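Local coordinates for racemase (Pseudovibrio sp. JE062, PDB 3MKC), which is a racemase by name and belongs to the mandelate racemase / muconate lactonizing enzyme family of the enolase superfamily, at residues A[40-45]-A[118-123]; A[34-39]-A[111-116]. One frame throughout, in Å; residues are numbered along the deposited sequence.

From the N terminus the chain runs through strands 12-22 and 29-38, turns at 39-42 into strand 43-48, and later forms helix 102-122, which serves both contacts. Contact 2 (34-39 with 111-116) closes a loop of 71 residues, and contact 1 (40-45 with 118-123) one of 72. The segments alternate along the chain, so the closures cross, and the hairpin meets the same helix twice, the centres of the two contacts lying about 7 Å apart. Contact 2 seats the middle strand of the antiparallel sheet on the helix, while contact 1 ties the edge strand to the C-terminal end of the helix. Asp116 OD2 accepts from Leu45 N at 2.8 Å, bonding the contacts directly.

Contact 1: residues A[40-45]-A[118-123]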
# COMPACT_ATOMS: atom_id res chain seq x y z
N ASN A 40 7.58 -17.83 -22.84
CA ASN A 40 8.31 -19.00 -22.40
C ASN A 40 7.62 -19.66 -21.21
O ASN A 40 8.09 -20.66 -20.69
CB ASN A 40 9.76 -18.65 -22.01
CG ASN A 40 10.62 -18.32 -23.22
OD1 ASN A 40 10.54 -18.99 -24.25
ND2 ASN A 40 11.47 -17.31 -23.08
N GLY A 41 6.49 -19.09 -20.80
CA GLY A 41 5.75 -19.66 -19.68
C GLY A 41 6.08 -19.06 -18.32
O GLY A 41 5.49 -19.44 -17.31
N VAL A 42 7.04 -18.15 -18.29
CA VAL A 42 7.41 -17.51 -17.03
C VAL A 42 6.34 -16.47 -16.73
O VAL A 42 5.84 -15.83 -17.65
CB VAL A 42 8.77 -16.81 -17.13
CG1 VAL A 42 9.17 -16.24 -15.78
CG2 VAL A 42 9.83 -17.79 -17.62
N TYR A 43 5.99 -16.31 -15.46
CA TYR A 43 4.96 -15.33 -15.12
C TYR A 43 5.29 -14.46 -13.92
O TYR A 43 6.16 -14.78 -13.11
CB TYR A 43 3.61 -16.03 -14.91
CG TYR A 43 3.60 -17.04 -13.78
CD1 TYR A 43 3.54 -16.62 -12.45
CD2 TYR A 43 3.65 -18.41 -14.04
CE1 TYR A 43 3.51 -17.54 -11.41
CE2 TYR A 43 3.63 -19.34 -13.00
CZ TYR A 43 3.56 -18.90 -11.69
OH TYR A 43 3.49 -19.80 -10.65
N GLY A 44 4.58 -13.33 -13.83
CA GLY A 44 4.75 -12.39 -12.75
C GLY A 44 3.41 -12.19 -12.08
O GLY A 44 2.36 -12.22 -12.75
N LEU A 45 3.43 -11.97 -10.78
CA LEU A 45 2.20 -11.79 -10.01
C LEU A 45 2.08 -10.41 -9.40
O LEU A 45 3.03 -9.87 -8.84
CB LEU A 45 2.15 -12.83 -8.89
CG LEU A 45 2.15 -14.29 -9.35
CD1 LEU A 45 2.40 -15.21 -8.17
CD2 LEU A 45 0.81 -14.61 -10.01
N ALA A 118 9.74 -9.30 -14.89
CA ALA A 118 11.03 -8.80 -15.37
C ALA A 118 12.18 -9.31 -14.50
O ALA A 118 13.25 -9.65 -15.01
CB ALA A 118 11.03 -7.27 -15.39
N GLY A 119 11.95 -9.34 -13.19
CA GLY A 119 12.97 -9.82 -12.29
C GLY A 119 13.25 -11.29 -12.51
O GLY A 119 14.40 -11.72 -12.57
N LYS A 120 12.19 -12.08 -12.63
CA LYS A 120 12.34 -13.51 -12.83
C LYS A 120 13.05 -13.84 -14.13
O LYS A 120 13.82 -14.79 -14.20
CB LYS A 120 10.98 -14.21 -12.73
CG LYS A 120 10.44 -14.22 -11.30
CD LYS A 120 8.98 -14.65 -11.22
CE LYS A 120 8.77 -16.11 -11.57
NZ LYS A 120 7.34 -16.52 -11.36
N GLN A 121 12.81 -13.05 -15.18
CA GLN A 121 13.47 -13.27 -16.45
C GLN A 121 14.96 -12.98 -16.31
O GLN A 121 15.81 -13.74 -16.77
CB GLN A 121 12.89 -12.36 -17.55
CG GLN A 121 11.42 -12.59 -17.93
CD GLN A 121 11.00 -11.72 -19.12
OE1 GLN A 121 11.39 -10.56 -19.22
NE2 GLN A 121 10.19 -12.29 -20.02
N LEU A 122 15.28 -11.86 -15.65
CA LEU A 122 16.65 -11.43 -15.47
C LEU A 122 17.35 -12.07 -14.27
O LEU A 122 18.55 -11.89 -14.07
CB LEU A 122 16.70 -9.91 -15.32
CG LEU A 122 16.20 -9.11 -16.52
CD1 LEU A 122 16.04 -7.64 -16.13
CD2 LEU A 122 17.18 -9.25 -17.67
N GLY A 123 16.59 -12.81 -13.47
CA GLY A 123 17.16 -13.45 -12.31
C GLY A 123 17.67 -12.45 -11.29
O GLY A 123 18.72 -12.64 -10.69
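Lys120 reaches from the C-terminal turn of helix 102-122 to the backbone of Tyr43, where its NZ donates a hydrogen bond of 2.7 Å to Tyr43 O. The C=O...NZ angle is 153°, and the ammonium nitrogen is tilted somewhat from the carbonyl plane. The same nitrogen stands over one face of the Tyr43 ring, 4.3 Å from the centroid and 25° off the ring normal, which meets the geometry of a cation-pi interaction. One ammonium group thus meets both the main chain and the aromatic side chain of a single residue. Tyr43 makes this possible through chi1 of 61°, which sets CG between the backbone N and the carbonyl carbon and swings the ring back beside its own carbonyl. The lysine chain is extended except for a bend at chi3, and its last carbons follow the bond closely, with Lys120 CE 3.3 Å from Tyr43 O.

That polar end is the tight part. Toward the turn the contact slackens: Val42 CG1 comes no nearer than 4.1 Å to Lys120 CB, the two side chains passing in opposite directions, and both residues are partly exposed. The two segments bury 175 Å² in all, and none of the three touching residues is itself buried.

Lys35 of strand 29-38 approaches the Tyr43 ring from the side opposite Lys120, so the ring stands between two ammonium groups, both in cation-pi contact with it. Its far end is held by the hydrogen bond from Tyr43 OH to Asp377 of strand 377-378. Gln121 NE2, one residue along the helix, bonds to Asp38 OD2 at the end of strand 29-38. The last turn of helix 102-122 is thereby joined to both strands of the hairpin.

Contact 2: residues A[34-39]-A[111-116]; sequences VKVTDE and DMALYD
Val36 lays its CG2 methyl against the CB of Ala113, at 3.6 Å the closest approach between strand 29-38 and helix 102-122 in these two segments. Its other branch leans elsewhere: CG1, anti to the backbone N (chi1 -177°), meets Leu114 CD2 at 4.3 Å. The fork of the valine therefore divides its contacts between two successive helix residues. Leu114 gains its share through its end, because its CB does not head for the strand and the methyl at the tip makes the approach.

Between the two segments the nearest pair of CA atoms is Val36 and Ala113, 6.3 Å apart. Ala113 CB also sits 3.7 Å from Val34 O and, a little farther off, meets Val34 CG1. Such a small side chain fits the close spacing of the elements: the axes of strand 34-38 and helix 111-116 come within 7.9 Å, crossing at -45°. All four touching residues are buried and the side-chain contacts between them are apolar, so this is a hydrophobic interface. Val34 and Val36, two positions apart on the strand, both direct CB toward the helix, whereas that of Lys35 points away.

Neighbours extend the same core. Ile12 of strand 12-22 touches both Val36 and Leu114, and Ile86 of helix 83-93 packs on Leu114. A three-stranded antiparallel sheet with helices against one face is characteristic of the N-terminal capping domain of the enolase superfamily, and this contact lies at its sheet-helix interface.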
# COMPACT_ATOMS: atom_id res chain seq x y z
N VAL A 34 -3.19 -10.55 -10.58
CA VAL A 34 -2.88 -10.26 -11.97
C VAL A 34 -1.68 -11.13 -12.34
O VAL A 34 -0.60 -10.99 -11.77
CB VAL A 34 -2.51 -8.78 -12.18
CG1 VAL A 34 -2.09 -8.56 -13.63
CG2 VAL A 34 -3.68 -7.89 -11.82
N LYS A 35 -1.88 -12.02 -13.30
CA LYS A 35 -0.81 -12.91 -13.74
C LYS A 35 -0.39 -12.57 -15.17
O LYS A 35 -1.19 -12.71 -16.11
CB LYS A 35 -1.29 -14.36 -13.67
CG LYS A 35 -0.23 -15.43 -13.91
CD LYS A 35 -0.89 -16.80 -13.84
CE LYS A 35 0.11 -17.94 -13.88
NZ LYS A 35 -0.57 -19.24 -13.55
N VAL A 36 0.85 -12.12 -15.33
CA VAL A 36 1.37 -11.78 -16.65
C VAL A 36 2.35 -12.89 -17.04
O VAL A 36 3.34 -13.13 -16.36
CB VAL A 36 2.12 -10.42 -16.63
CG1 VAL A 36 2.59 -10.07 -18.02
CG2 VAL A 36 1.19 -9.33 -16.09
N THR A 37 2.05 -13.57 -18.14
CA THR A 37 2.87 -14.68 -18.60
C THR A 37 3.60 -14.36 -19.89
O THR A 37 3.02 -13.77 -20.80
CB THR A 37 1.99 -15.92 -18.82
OG1 THR A 37 1.17 -16.13 -17.67
CG2 THR A 37 2.86 -17.15 -19.06
N ASP A 38 4.87 -14.74 -19.98
CA ASP A 38 5.62 -14.47 -21.20
C ASP A 38 5.54 -15.67 -22.14
O ASP A 38 4.95 -16.69 -21.81
CB ASP A 38 7.09 -14.09 -20.91
CG ASP A 38 7.93 -15.26 -20.43
OD1 ASP A 38 7.54 -16.43 -20.63
OD2 ASP A 38 9.02 -15.00 -19.86
N GLU A 39 6.15 -15.54 -23.32
CA GLU A 39 6.10 -16.59 -24.31
C GLU A 39 6.84 -17.86 -23.94
O GLU A 39 6.74 -18.86 -24.65
CB GLU A 39 6.60 -16.06 -25.65
CG GLU A 39 5.95 -14.75 -26.03
CD GLU A 39 5.84 -14.53 -27.52
OE1 GLU A 39 6.89 -14.43 -28.19
OE2 GLU A 39 4.69 -14.46 -28.01
N ASP A 111 1.27 -3.36 -13.35
CA ASP A 111 2.59 -2.79 -13.12
C ASP A 111 3.38 -3.63 -12.12
O ASP A 111 4.55 -3.94 -12.33
CB ASP A 111 2.49 -1.36 -12.59
CG ASP A 111 3.85 -0.73 -12.36
OD1 ASP A 111 4.55 -0.43 -13.35
OD2 ASP A 111 4.21 -0.54 -11.18
N MSE A 112 2.72 -3.99 -11.02
CA MSE A 112 3.33 -4.80 -9.98
C MSE A 112 3.79 -6.14 -10.54
O MSE A 112 4.89 -6.61 -10.24
CB MSE A 112 2.32 -5.04 -8.86
CG MSE A 112 2.90 -5.65 -7.61
SE MSE A 112 1.55 -5.84 -6.24
CE MSE A 112 0.56 -4.23 -6.68
N ALA A 113 2.95 -6.74 -11.37
CA ALA A 113 3.27 -8.04 -11.96
C ALA A 113 4.46 -7.97 -12.92
O ALA A 113 5.15 -8.97 -13.13
CB ALA A 113 2.06 -8.60 -12.68
N LEU A 114 4.71 -6.81 -13.52
CA LEU A 114 5.83 -6.68 -14.44
C LEU A 114 7.14 -6.70 -13.68
O LEU A 114 8.14 -7.22 -14.18
CB LEU A 114 5.71 -5.38 -15.25
CG LEU A 114 4.60 -5.39 -16.29
CD1 LEU A 114 4.53 -4.04 -16.97
CD2 LEU A 114 4.85 -6.51 -17.31
N TYR A 115 7.15 -6.15 -12.47
CA TYR A 115 8.37 -6.16 -11.68
C TYR A 115 8.71 -7.59 -11.31
O TYR A 115 9.88 -7.97 -11.25
CB TYR A 115 8.18 -5.30 -10.42
CG TYR A 115 8.36 -3.83 -10.71
CD1 TYR A 115 9.63 -3.26 -10.76
CD2 TYR A 115 7.26 -3.02 -11.01
CE1 TYR A 115 9.80 -1.93 -11.12
CE2 TYR A 115 7.43 -1.68 -11.36
CZ TYR A 115 8.70 -1.15 -11.42
OH TYR A 115 8.88 0.16 -11.81
N ASP A 116 7.68 -8.40 -11.06
CA ASP A 116 7.90 -9.79 -10.70
C ASP A 116 8.39 -10.54 -11.93
O ASP A 116 9.37 -11.28 -11.86
CB ASP A 116 6.60 -10.41 -10.17
CG ASP A 116 6.80 -11.79 -9.55
OD1 ASP A 116 7.87 -12.02 -8.95
OD2 ASP A 116 5.87 -12.62 -9.64